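PDB 2QZ7: uncharacterized protein SCO6318 from Streptomyces coelicolor A3, which is of unknown function but belongs to the TerD family, so it may be a metal-binding protein related to tellurite resistance and stress responses. Local coordinates for residues 28-33 against 109-114; 64-69 against 80-85. All blocks are in the same frame, centred on the assembly; numbering follows the deposited sequence.

Following the chain from its N terminus, residues 28-33 come first, at the end of strand 26-31, and their partner arrives only with strand 104-113. Interaction 1 thus closes a long loop and joins the two antiparallel sheets through their interior. Within that loop, without crossing it, interaction 2 closes a much shorter one: 64-69, which begins on the last residue of strand 62-64 of one sheet, meets 80-85, beyond strand 75-77 of the other. One contact is buried and the other lies at the surface, yet they adjoin. The indole of Trp32 packs against Ser81, Thr83 and Gly84, and a sodium ion with its water is common to both.

Interaction 1: 28-33 against 109-114; sequences VRLKWD and VGVAIH. With NA (sodium ion), chain C; EDO (1,2-ethanediol), chain F.
Val28 faces Val109 and Leu30 faces Val111, with the two strands running in the same general sense but belonging to different sheets. The CA atoms of Val28 and Val109 are 8.3 Å apart, and those of Leu30 and Val111 are at nearly the same spacing. That gap is too wide for backbone pairing, and no hydrogen bond crosses it; side chains fill it instead. Val28 and Val109 meet tip to tip. CG2 of Val28 touches both Val109 methyls, coming nearest to Val109 CG1 at 4.0 Å. This methyl of Val109 stands between its own backbone N and carbonyl carbon (chi1 61°), a placement that leaves both branches directed at the same Val28 methyl, CG2. Leu30 and Val111 also meet end on, two methyls against two. Leu30 has CG anti to its N (chi1 168°), carrying both CD1 and CD2 to the two Val111 methyls; the shortest approach is Leu30 CD2 to Val111 CG1, 3.9 Å. Ile46 of strand 44-52 touches both Leu30 and Val109, while Phe95 of strand 91-95 packs on both Val28 and Val109, so each sheet adds residues to the same buried layer. Just past the first strand, the backbone of Trp32 turns to ion binding. Trp32 O coordinates a sodium ion at 2.3 Å, together with Gly84 O and Gly86 O. Trp32 N donates a hydrogen bond to water 1, which is another ligand of the ion. On the other segment, the His114 ring stacks with His43 and hydrogen-bonds through NE2 to Asp45 OD2, whose other oxygen, OD1, binds a second sodium. His114 ND1 is hydrogen-bonded to O1 of an ethanediol at 2.8 Å, in the ring plane and nearly straight (165°). Aliphatic side chains meeting between two facing sheets are characteristic of a beta-sandwich; in this TerD domain strand ends also carry sodium sites.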
loop_
_atom_site.group_PDB
_atom_site.type_symbol
_atom_site.label_atom_id
_atom_site.label_comp_id
_atom_site.label_asym_id
_atom_site.label_seq_id
_atom_site.Cartn_x
_atom_site.Cartn_y
_atom_site.Cartn_z
ATOM N N VAL A 28 4.782 2.497 6.282
ATOM C CA VAL A 28 4.165 3.232 5.231
ATOM C C VAL A 28 3.158 4.156 5.912
ATOM O O VAL A 28 2.320 3.715 6.698
ATOM C CB VAL A 28 3.452 2.286 4.243
ATOM C CG1 VAL A 28 2.755 3.073 3.123
ATOM C CG2 VAL A 28 4.463 1.284 3.652
ATOM N N ARG A 29 3.267 5.446 5.643
ATOM C CA ARG A 29 2.308 6.424 6.218
ATOM C C ARG A 29 1.626 7.142 5.083
ATOM O O ARG A 29 2.277 7.477 4.067
ATOM C CB ARG A 29 3.046 7.446 7.103
ATOM C CG ARG A 29 3.562 6.889 8.428
ATOM C CD ARG A 29 4.548 7.890 9.099
ATOM N NE ARG A 29 5.813 7.850 8.364
ATOM C CZ ARG A 29 6.834 8.685 8.532
ATOM N NH1 ARG A 29 6.759 9.655 9.415
ATOM N NH2 ARG A 29 7.947 8.531 7.818
ATOM N N LEU A 30 0.337 7.429 5.277
ATOM C CA LEU A 30 -0.497 8.001 4.230
ATOM C C LEU A 30 -1.285 9.224 4.748
ATOM O O LEU A 30 -1.809 9.185 5.866
ATOM C CB LEU A 30 -1.475 6.916 3.755
ATOM C CG LEU A 30 -2.645 7.331 2.845
ATOM C CD1 LEU A 30 -2.089 7.824 1.513
ATOM C CD2 LEU A 30 -3.531 6.087 2.631
ATOM N N LYS A 31 -1.311 10.314 3.967
ATOM C CA LYS A 31 -2.125 11.505 4.291
ATOM C C LYS A 31 -3.012 11.829 3.104
ATOM O O LYS A 31 -2.688 11.455 1.979
ATOM C CB LYS A 31 -1.213 12.718 4.608
ATOM C CG LYS A 31 -0.295 13.140 3.447
ATOM C CD LYS A 31 0.506 14.410 3.803
ATOM C CE LYS A 31 1.343 14.890 2.610
ATOM N NZ LYS A 31 1.940 16.269 2.824
ATOM N N TRP A 32 -4.115 12.531 3.366
ATOM C CA TRP A 32 -5.019 13.088 2.360
ATOM C C TRP A 32 -6.032 14.032 3.001
ATOM O O TRP A 32 -6.346 13.923 4.193
ATOM C CB TRP A 32 -5.733 11.987 1.557
ATOM C CG TRP A 32 -6.858 11.233 2.261
ATOM C CD1 TRP A 32 -8.223 11.505 2.197
ATOM C CD2 TRP A 32 -6.724 10.050 3.050
ATOM N NE1 TRP A 32 -8.922 10.546 2.907
ATOM C CE2 TRP A 32 -8.031 9.653 3.449
ATOM C CE3 TRP A 32 -5.611 9.261 3.450
ATOM C CZ2 TRP A 32 -8.263 8.512 4.245
ATOM C CZ3 TRP A 32 -5.837 8.134 4.222
ATOM C CH2 TRP A 32 -7.162 7.769 4.622
ATOM N N ASP A 33 -6.528 14.992 2.232
ATOM C CA ASP A 33 -7.534 15.907 2.772
ATOM C C ASP A 33 -8.937 15.336 2.673
ATOM O O ASP A 33 -9.264 14.671 1.689
ATOM C CB ASP A 33 -7.481 17.274 2.088
ATOM C CG ASP A 33 -6.215 18.033 2.421
ATOM O OD1 ASP A 33 -5.543 17.703 3.441
ATOM O OD2 ASP A 33 -5.899 18.968 1.655
ATOM N N VAL A 109 2.953 -3.151 -1.402
ATOM C CA VAL A 109 2.035 -2.255 -0.665
ATOM C C VAL A 109 1.597 -1.152 -1.609
ATOM O O VAL A 109 2.364 -0.726 -2.463
ATOM C CB VAL A 109 2.692 -1.724 0.648
ATOM C CG1 VAL A 109 3.907 -0.940 0.345
ATOM C CG2 VAL A 109 1.695 -0.869 1.472
ATOM N N GLY A 110 0.342 -0.748 -1.472
ATOM C CA GLY A 110 -0.247 0.286 -2.302
ATOM C C GLY A 110 -1.347 1.029 -1.548
ATOM O O GLY A 110 -1.533 0.847 -0.319
ATOM N N VAL A 111 -2.030 1.887 -2.272
ATOM C CA VAL A 111 -3.069 2.719 -1.724
ATOM C C VAL A 111 -4.250 2.643 -2.670
ATOM O O VAL A 111 -4.114 2.790 -3.896
ATOM C CB VAL A 111 -2.582 4.178 -1.499
ATOM C CG1 VAL A 111 -3.756 5.125 -1.111
ATOM C CG2 VAL A 111 -1.478 4.244 -0.405
ATOM N N ALA A 112 -5.421 2.392 -2.099
ATOM C CA ALA A 112 -6.657 2.322 -2.876
ATOM C C ALA A 112 -7.697 3.363 -2.436
ATOM O O ALA A 112 -7.867 3.608 -1.239
ATOM C CB ALA A 112 -7.257 0.901 -2.807
ATOM N N ILE A 113 -8.386 3.955 -3.409
ATOM C CA ILE A 113 -9.489 4.883 -3.137
ATOM C C ILE A 113 -10.795 4.129 -3.244
ATOM O O ILE A 113 -11.021 3.429 -4.235
ATOM C CB ILE A 113 -9.475 6.101 -4.125
ATOM C CG1 ILE A 113 -8.079 6.759 -4.122
ATOM C CG2 ILE A 113 -10.569 7.115 -3.777
ATOM C CD1 ILE A 113 -7.849 7.693 -5.319
ATOM N N HIS A 114 -11.668 4.263 -2.246
ATOM C CA HIS A 114 -13.035 3.716 -2.362
ATOM C C HIS A 114 -13.856 4.350 -3.472
ATOM O O HIS A 114 -13.789 5.570 -3.728
ATOM C CB HIS A 114 -13.752 3.669 -1.014
ATOM C CG HIS A 114 -13.124 2.672 -0.080
ATOM N ND1 HIS A 114 -13.766 1.536 0.348
ATOM C CD2 HIS A 114 -11.888 2.631 0.466
ATOM C CE1 HIS A 114 -12.969 0.851 1.143
ATOM N NE2 HIS A 114 -11.818 1.490 1.222
HETATM NA NA NA C . -6.121 14.611 6.363
HETATM C C1 EDO F . -15.998 -0.131 -1.815
HETATM O O1 EDO F . -16.177 0.380 -0.489
HETATM C C2 EDO F . -15.333 1.001 -2.534
HETATM O O2 EDO F . -15.086 0.661 -3.881
HETATM O O HOH W 1 -3.925 14.150 5.961
#

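Interaction 2: 64-69 against 80-85. With NA (sodium ion), chain D; NA (sodium ion), chain C; EDO (1,2-ethanediol), chain G.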
loop_
_atom_site.group_PDB
_atom_site.type_symbol
_atom_site.label_atom_id
_atom_site.label_comp_id
_atom_site.label_asym_id
_atom_site.label_seq_id
_atom_site.Cartn_x
_atom_site.Cartn_y
_atom_site.Cartn_z
ATOM N N VAL A 64 -3.616 -7.386 3.717
ATOM C CA VAL A 64 -3.566 -6.652 4.966
ATOM C C VAL A 64 -4.150 -5.256 4.691
ATOM O O VAL A 64 -3.772 -4.600 3.715
ATOM C CB VAL A 64 -2.112 -6.505 5.588
ATOM C CG1 VAL A 64 -2.163 -5.779 6.965
ATOM C CG2 VAL A 64 -1.400 -7.875 5.770
ATOM N N GLN A 65 -5.081 -4.832 5.529
ATOM C CA GLN A 65 -5.684 -3.481 5.429
ATOM C C GLN A 65 -6.413 -3.196 6.746
ATOM O O GLN A 65 -6.319 -4.006 7.655
ATOM C CB GLN A 65 -6.630 -3.334 4.214
ATOM C CG GLN A 65 -7.814 -4.279 4.210
ATOM C CD GLN A 65 -8.595 -4.265 2.908
ATOM O OE1 GLN A 65 -8.056 -3.996 1.867
ATOM N NE2 GLN A 65 -9.876 -4.606 2.979
ATOM N N PHE A 66 -7.088 -2.044 6.866
ATOM C CA PHE A 66 -7.667 -1.630 8.157
ATOM C C PHE A 66 -8.591 -2.681 8.765
ATOM O O PHE A 66 -8.560 -2.861 9.961
ATOM C CB PHE A 66 -8.347 -0.242 8.076
ATOM C CG PHE A 66 -9.709 -0.267 7.445
ATOM C CD1 PHE A 66 -10.844 -0.083 8.240
ATOM C CD2 PHE A 66 -9.864 -0.469 6.067
ATOM C CE1 PHE A 66 -12.135 -0.094 7.670
ATOM C CE2 PHE A 66 -11.149 -0.479 5.496
ATOM C CZ PHE A 66 -12.276 -0.306 6.293
ATOM N N ASP A 67 -9.353 -3.393 7.930
ATOM C CA ASP A 67 -10.337 -4.346 8.448
ATOM C C ASP A 67 -9.860 -5.820 8.341
ATOM O O ASP A 67 -10.642 -6.714 8.550
ATOM C CB ASP A 67 -11.721 -4.110 7.820
ATOM C CG ASP A 67 -11.680 -4.338 6.290
ATOM O OD1 ASP A 67 -10.582 -4.625 5.781
ATOM O OD2 ASP A 67 -12.685 -4.210 5.622
ATOM N N LYS A 68 -8.573 -6.059 8.031
ATOM C CA LYS A 68 -8.018 -7.423 7.907
ATOM C C LYS A 68 -6.580 -7.451 8.434
ATOM O O LYS A 68 -5.715 -6.928 7.744
ATOM C CB LYS A 68 -7.936 -7.849 6.431
ATOM C CG LYS A 68 -9.234 -7.957 5.670
ATOM C CD LYS A 68 -8.959 -8.236 4.168
ATOM C CE LYS A 68 -10.258 -8.268 3.379
ATOM N NZ LYS A 68 -9.977 -8.892 2.015
ATOM N N ARG A 69 -6.314 -8.009 9.631
ATOM C CA ARG A 69 -4.929 -8.092 10.131
ATOM C C ARG A 69 -4.117 -9.212 9.412
ATOM O O ARG A 69 -4.713 -10.162 8.849
ATOM C CB ARG A 69 -4.862 -8.298 11.658
ATOM C CG ARG A 69 -5.595 -7.234 12.468
ATOM C CD ARG A 69 -5.148 -7.225 13.961
ATOM N NE ARG A 69 -5.262 -8.572 14.483
ATOM C CZ ARG A 69 -6.405 -9.140 14.872
ATOM N NH1 ARG A 69 -7.588 -8.476 14.851
ATOM N NH2 ARG A 69 -6.360 -10.382 15.324
ATOM N N HIS A 80 -5.652 4.442 11.225
ATOM C CA HIS A 80 -6.278 4.316 9.919
ATOM C C HIS A 80 -7.456 5.258 9.836
ATOM O O HIS A 80 -8.006 5.648 10.834
ATOM C CB HIS A 80 -6.698 2.840 9.619
ATOM C CG HIS A 80 -7.407 2.181 10.762
ATOM N ND1 HIS A 80 -8.726 2.462 11.085
ATOM C CD2 HIS A 80 -6.946 1.349 11.729
ATOM C CE1 HIS A 80 -9.049 1.800 12.186
ATOM N NE2 HIS A 80 -7.992 1.107 12.586
ATOM N N SER A 81 -7.879 5.619 8.631
ATOM C CA SER A 81 -8.956 6.596 8.535
ATOM C C SER A 81 -9.876 6.318 7.391
ATOM O O SER A 81 -9.433 5.949 6.297
ATOM C CB SER A 81 -8.372 8.014 8.359
ATOM O OG SER A 81 -9.423 8.938 8.089
ATOM N N ARG A 82 -11.164 6.542 7.606
ATOM C CA ARG A 82 -12.120 6.355 6.511
ATOM C C ARG A 82 -12.572 7.674 5.930
ATOM O O ARG A 82 -13.467 7.726 5.099
ATOM C CB ARG A 82 -13.233 5.331 6.828
ATOM C CG ARG A 82 -14.323 5.676 7.871
ATOM C CD ARG A 82 -15.218 4.390 8.179
ATOM N NE ARG A 82 -14.329 3.328 8.687
ATOM C CZ ARG A 82 -14.044 3.142 9.990
ATOM N NH1 ARG A 82 -14.657 3.904 10.923
ATOM N NH2 ARG A 82 -13.150 2.201 10.370
ATOM N N THR A 83 -11.874 8.749 6.307
ATOM C CA THR A 83 -12.287 10.125 5.916
ATOM C C THR A 83 -11.123 11.069 5.531
ATOM O O THR A 83 -11.324 12.028 4.775
ATOM C CB THR A 83 -13.129 10.843 7.043
ATOM O OG1 THR A 83 -12.301 11.082 8.186
ATOM C CG2 THR A 83 -14.371 10.028 7.459
ATOM N N GLY A 84 -9.914 10.811 6.049
ATOM C CA GLY A 84 -8.836 11.794 6.004
ATOM C C GLY A 84 -9.126 13.078 6.804
ATOM O O GLY A 84 -8.565 14.135 6.497
ATOM N N GLN A 85 -9.990 13.011 7.814
ATOM C CA GLN A 85 -10.371 14.224 8.592
ATOM C C GLN A 85 -9.199 14.853 9.357
ATOM O O GLN A 85 -9.040 16.112 9.417
ATOM C CB GLN A 85 -11.491 13.901 9.575
ATOM C CG GLN A 85 -12.394 15.083 9.813
ATOM C CD GLN A 85 -13.210 15.464 8.575
ATOM O OE1 GLN A 85 -13.267 16.648 8.173
ATOM N NE2 GLN A 85 -13.841 14.458 7.964
HETATM NA NA NA D . -8.443 3.954 5.501
HETATM NA NA NA C . -6.121 14.611 6.363
HETATM C C1 EDO G . -9.882 10.088 11.093
HETATM O O1 EDO G . -8.825 10.694 10.293
HETATM C C2 EDO G . -9.752 8.620 11.573
HETATM O O2 EDO G . -8.675 8.281 12.495
HETATM O O HOH W 1 -3.925 14.150 5.961
HETATM O O HOH W 2 -9.830 3.001 6.898
#
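At the ion-binding edge of the TerD domain, a beta turn lays Phe66 against His80 and Arg82 of the loop that supplies ligands to two sodium ions. The turn is type I, from Gln65 to Lys68, with Phe66 and Asp67 at its corner positions; Lys68 N donates to Gln65 O. A side-chain bond reinforces it: Gln65 NE2 gives a hydrogen to the syn lone pair of Asp67 OD1 at 2.9 Å, close to the amide plane. Phe66 presents two different surfaces to the other loop. Phe66 CB sits over one face of the His80 imidazole in a CH-pi contact, 4.1 Å from the ring centroid and 28° off the normal. With CG between its backbone N and carbonyl carbon (chi1 78°), the Phe66 ring swings to Arg82. Phe66 CE1 lies 3.7 Å from Arg82 NH2, near the plane at the guanidinium edge, the two planes being 44° apart, and a bend at chi3 brings the arginine's end to the phenyl ring. Asp67 CB covers the centre of one phenyl face, and water 2 lies above the opposite face, toward the rim. That water is also a ligand of a sodium ion bound by Ser81 O at 2.4 Å, with Leu44 O, Asp45 OD1 and Glu91 OE1 completing the site, so the aromatic ring borders the ion's hydration. Ser81 OG, meanwhile, accepts from Thr83 N and, at 2.8 Å, from Gly84 N, giving an ST turn and an ST motif on one hydroxyl. These bonds shape the backbone on its way to the second sodium, where Gly84 O is a ligand. Loop carbonyls, joined at the Ser81 ion by carboxylates from two strands, are consistent with the calcium sites of TerD relatives.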